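Local coordinates for protein Pyrsv_gp04 (Pyrobaculum spherical virus, PDB 2VXZ) that is of unknown function but probably acts as a viral transcriptional regulator, at residues 56-64 against 126-137. Residues are numbered along the deposited sequence; the frame is centred on the assembly and turned at random.
Sequences RVAFGNVAL and IILSFLNHLLKM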
loop_
_atom_site.group_PDB
_atom_site.type_symbol
_atom_site.label_atom_id
_atom_site.label_comp_id
_atom_site.label_asym_id
_atom_site.label_seq_id
_atom_site.Cartn_x
_atom_site.Cartn_y
_atom_site.Cartn_z
ATOM N N ARG A 56 8.436 -4.097 9.052
ATOM C CA ARG A 56 8.282 -4.186 7.601
ATOM C C ARG A 56 7.399 -5.366 7.287
ATOM O O ARG A 56 7.693 -6.479 7.698
ATOM C CB ARG A 56 9.630 -4.380 6.908
ATOM C CG ARG A 56 10.553 -3.199 7.017
ATOM C CD ARG A 56 11.887 -3.488 6.341
ATOM N NE ARG A 56 11.802 -3.342 4.891
ATOM C CZ ARG A 56 11.896 -4.328 3.999
ATOM N NH1 ARG A 56 12.074 -5.588 4.367
ATOM N NH2 ARG A 56 11.803 -4.039 2.709
ATOM N N VAL A 57 6.313 -5.117 6.568
ATOM C CA VAL A 57 5.398 -6.162 6.171
ATOM C C VAL A 57 5.410 -6.291 4.661
ATOM O O VAL A 57 5.157 -5.322 3.938
ATOM C CB VAL A 57 3.978 -5.866 6.672
ATOM C CG1 VAL A 57 3.020 -6.972 6.253
ATOM C CG2 VAL A 57 3.994 -5.716 8.180
ATOM N N ALA A 58 5.723 -7.493 4.182
ATOM C CA ALA A 58 5.719 -7.773 2.759
ATOM C C ALA A 58 4.287 -7.712 2.254
ATOM O O ALA A 58 3.386 -8.295 2.850
ATOM C CB ALA A 58 6.328 -9.146 2.480
ATOM N N PHE A 59 4.083 -6.971 1.176
ATOM C CA PHE A 59 2.769 -6.831 0.577
ATOM C C PHE A 59 2.938 -7.017 -0.920
ATOM O O PHE A 59 2.933 -6.060 -1.698
ATOM C CB PHE A 59 2.158 -5.477 0.925
ATOM C CG PHE A 59 0.673 -5.410 0.706
ATOM C CD1 PHE A 59 -0.209 -5.696 1.744
ATOM C CD2 PHE A 59 0.155 -5.063 -0.537
ATOM C CE1 PHE A 59 -1.571 -5.633 1.555
ATOM C CE2 PHE A 59 -1.217 -5.002 -0.738
ATOM C CZ PHE A 59 -2.082 -5.284 0.310
ATOM N N GLY A 60 3.093 -8.279 -1.301
ATOM C CA GLY A 60 3.464 -8.635 -2.661
ATOM C C GLY A 60 4.922 -8.290 -2.866
ATOM O O GLY A 60 5.770 -8.705 -2.078
ATOM N N ASN A 61 5.203 -7.494 -3.891
ATOM C CA ASN A 61 6.571 -7.097 -4.221
ATOM C C ASN A 61 7.011 -5.769 -3.582
ATOM O O ASN A 61 8.170 -5.385 -3.719
ATOM C CB ASN A 61 6.741 -7.028 -5.743
ATOM C CG ASN A 61 6.427 -8.351 -6.440
ATOM O OD1 ASN A 61 5.963 -8.363 -7.581
ATOM N ND2 ASN A 61 6.681 -9.466 -5.758
ATOM N N VAL A 62 6.100 -5.069 -2.899
ATOM C CA VAL A 62 6.451 -3.880 -2.107
ATOM C C VAL A 62 6.496 -4.263 -0.631
ATOM O O VAL A 62 5.925 -5.270 -0.221
ATOM C CB VAL A 62 5.442 -2.698 -2.271
ATOM C CG1 VAL A 62 4.978 -2.541 -3.716
ATOM C CG2 VAL A 62 4.244 -2.866 -1.351
ATOM N N ALA A 63 7.180 -3.453 0.164
ATOM C CA ALA A 63 7.194 -3.634 1.608
ATOM C C ALA A 63 6.450 -2.462 2.237
ATOM O O ALA A 63 6.661 -1.315 1.864
ATOM C CB ALA A 63 8.620 -3.708 2.122
ATOM N N LEU A 64 5.550 -2.751 3.167
ATOM C CA LEU A 64 4.898 -1.685 3.917
ATOM C C LEU A 64 5.654 -1.461 5.209
ATOM O O LEU A 64 5.973 -2.428 5.915
ATOM C CB LEU A 64 3.434 -2.020 4.213
ATOM C CG LEU A 64 2.475 -1.839 3.037
ATOM C CD1 LEU A 64 1.185 -2.591 3.279
ATOM C CD2 LEU A 64 2.191 -0.381 2.773
ATOM N N ILE A 126 4.435 -2.054 -10.814
ATOM C CA ILE A 126 4.494 -2.084 -9.358
ATOM C C ILE A 126 3.132 -1.909 -8.721
ATOM O O ILE A 126 2.755 -2.706 -7.859
ATOM C CB ILE A 126 5.456 -1.013 -8.809
ATOM C CG1 ILE A 126 6.895 -1.398 -9.152
ATOM C CG2 ILE A 126 5.286 -0.851 -7.282
ATOM C CD1 ILE A 126 7.902 -0.289 -8.883
ATOM N N ILE A 127 2.388 -0.885 -9.127
ATOM C CA ILE A 127 1.084 -0.661 -8.515
ATOM C C ILE A 127 0.091 -1.762 -8.903
ATOM O O ILE A 127 -0.754 -2.141 -8.094
ATOM C CB ILE A 127 0.508 0.747 -8.809
ATOM C CG1 ILE A 127 -0.648 1.077 -7.845
ATOM C CG2 ILE A 127 0.004 0.821 -10.218
ATOM C CD1 ILE A 127 -0.297 1.021 -6.358
ATOM N N LEU A 128 0.197 -2.297 -10.114
ATOM C CA LEU A 128 -0.672 -3.413 -10.486
ATOM C C LEU A 128 -0.423 -4.658 -9.616
ATOM O O LEU A 128 -1.359 -5.337 -9.203
ATOM C CB LEU A 128 -0.524 -3.747 -11.967
ATOM C CG LEU A 128 -1.098 -2.685 -12.914
ATOM C CD1 LEU A 128 -0.782 -3.000 -14.352
ATOM C CD2 LEU A 128 -2.617 -2.566 -12.706
ATOM N N SER A 129 0.844 -4.940 -9.330
ATOM C CA SER A 129 1.206 -6.059 -8.466
ATOM C C SER A 129 0.683 -5.844 -7.041
ATOM O O SER A 129 0.194 -6.775 -6.395
ATOM C CB SER A 129 2.732 -6.229 -8.472
ATOM O OG SER A 129 3.139 -7.352 -7.715
ATOM N N PHE A 130 0.783 -4.605 -6.558
ATOM C CA PHE A 130 0.284 -4.233 -5.236
ATOM C C PHE A 130 -1.233 -4.447 -5.169
ATOM O O PHE A 130 -1.747 -5.073 -4.247
ATOM C CB PHE A 130 0.626 -2.767 -4.948
ATOM C CG PHE A 130 0.073 -2.241 -3.653
ATOM C CD1 PHE A 130 0.795 -2.373 -2.474
ATOM C CD2 PHE A 130 -1.149 -1.590 -3.610
ATOM C CE1 PHE A 130 0.300 -1.871 -1.275
ATOM C CE2 PHE A 130 -1.640 -1.087 -2.432
ATOM C CZ PHE A 130 -0.919 -1.228 -1.254
ATOM N N LEU A 131 -1.951 -3.899 -6.138
ATOM C CA LEU A 131 -3.419 -4.036 -6.172
ATOM C C LEU A 131 -3.869 -5.499 -6.408
ATOM O O LEU A 131 -4.914 -5.932 -5.900
ATOM C CB LEU A 131 -4.000 -3.112 -7.239
ATOM C CG LEU A 131 -3.876 -1.614 -6.930
ATOM C CD1 LEU A 131 -4.358 -0.811 -8.109
ATOM C CD2 LEU A 131 -4.641 -1.226 -5.677
ATOM N N ASN A 132 -3.081 -6.253 -7.174
ATOM C CA ASN A 132 -3.336 -7.679 -7.364
ATOM C C ASN A 132 -3.250 -8.415 -6.031
ATOM O O ASN A 132 -4.076 -9.261 -5.726
ATOM C CB ASN A 132 -2.327 -8.290 -8.334
ATOM C CG ASN A 132 -2.661 -9.713 -8.695
ATOM O OD1 ASN A 132 -3.735 -9.982 -9.213
ATOM N ND2 ASN A 132 -1.725 -10.646 -8.435
ATOM N N HIS A 133 -2.237 -8.078 -5.236
ATOM C CA HIS A 133 -2.067 -8.705 -3.932
ATOM C C HIS A 133 -3.267 -8.415 -3.027
ATOM O O HIS A 133 -3.767 -9.307 -2.329
ATOM C CB HIS A 133 -0.774 -8.219 -3.283
ATOM C CG HIS A 133 -0.444 -8.946 -2.023
ATOM N ND1 HIS A 133 0.138 -10.196 -2.016
ATOM C CD2 HIS A 133 -0.643 -8.613 -0.730
ATOM C CE1 HIS A 133 0.298 -10.589 -0.767
ATOM N NE2 HIS A 133 -0.176 -9.651 0.033
ATOM N N LEU A 134 -3.736 -7.171 -3.066
ATOM C CA LEU A 134 -4.900 -6.741 -2.293
ATOM C C LEU A 134 -6.141 -7.506 -2.741
ATOM O O LEU A 134 -6.935 -7.986 -1.913
ATOM C CB LEU A 134 -5.107 -5.225 -2.458
ATOM C CG LEU A 134 -6.247 -4.546 -1.681
ATOM C CD1 LEU A 134 -6.185 -4.840 -0.175
ATOM C CD2 LEU A 134 -6.267 -3.032 -1.933
ATOM N N LEU A 135 -6.333 -7.609 -4.051
ATOM C CA LEU A 135 -7.513 -8.310 -4.565
ATOM C C LEU A 135 -7.488 -9.781 -4.155
ATOM O O LEU A 135 -8.515 -10.365 -3.801
ATOM C CB LEU A 135 -7.637 -8.176 -6.085
ATOM C CG LEU A 135 -8.068 -6.822 -6.623
ATOM C CD1 LEU A 135 -7.956 -6.767 -8.133
ATOM C CD2 LEU A 135 -9.490 -6.470 -6.203
ATOM N N LYS A 136 -6.318 -10.385 -4.188
ATOM C CA LYS A 136 -6.204 -11.794 -3.822
ATOM C C LYS A 136 -6.514 -12.006 -2.337
ATOM O O LYS A 136 -7.062 -13.049 -1.936
ATOM C CB LYS A 136 -4.801 -12.278 -4.179
ATOM C CG LYS A 136 -4.677 -13.730 -4.501
ATOM C CD LYS A 136 -3.291 -14.000 -5.059
ATOM C CE LYS A 136 -3.360 -14.784 -6.348
ATOM N NZ LYS A 136 -2.000 -15.168 -6.831
HETATM N N MSE A 137 -6.162 -11.024 -1.509
HETATM C CA MSE A 137 -6.464 -11.087 -0.071
HETATM C C MSE A 137 -7.962 -11.036 0.205
HETATM O O MSE A 137 -8.437 -11.643 1.164
HETATM C CB MSE A 137 -5.797 -9.946 0.682
HETATM C CG MSE A 137 -4.316 -10.090 0.761
HETATM SE SE MSE A 137 -3.548 -8.535 1.646
HETATM C CE MSE A 137 -4.920 -8.215 2.917
HETATM O O HOH W 1 3.032 -6.056 -4.712
#
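F59 packs against the side of helix 126-137, between F130 and H133. H133 turns an edge to it in a T-shaped pair, with CD2 of H133 centred over the F59 face and the planes at 65°. F130 meets F59 obliquely: the planes differ by 37°, the centroids lie 4.7 Å apart, and F59 CE2 sits over the rim of the F130 face. M137, a selenomethionine, adds a Met-aromatic contact from SE to F59 CE1 at 3.5 Å. CG anti to the carbonyl carbon (chi1 -70°) and an extended chi2 bring SE to the ring.

G60 packs over a face of H133, its CA 4.1 Å from the ring centroid, a CH-pi contact. V62 CG2 meets the edge of F130 at CD1 (3.7 Å), while CG1 lies against I126 CG2.

The polar contacts gather at the turn. S129 OG lies 3.0 Å from N61 OD1, a hydrogen bond that is not settled, since the S129 hydroxyl could give its one proton elsewhere. A water accepts from N61 N (2.7 Å), donates to F59 O and also meets S129 OG.

The type II' turn F59-V62 closes a beta hairpin, the wing of a winged-helix-like fold, and the contact packs this wing tip against helix 125-139.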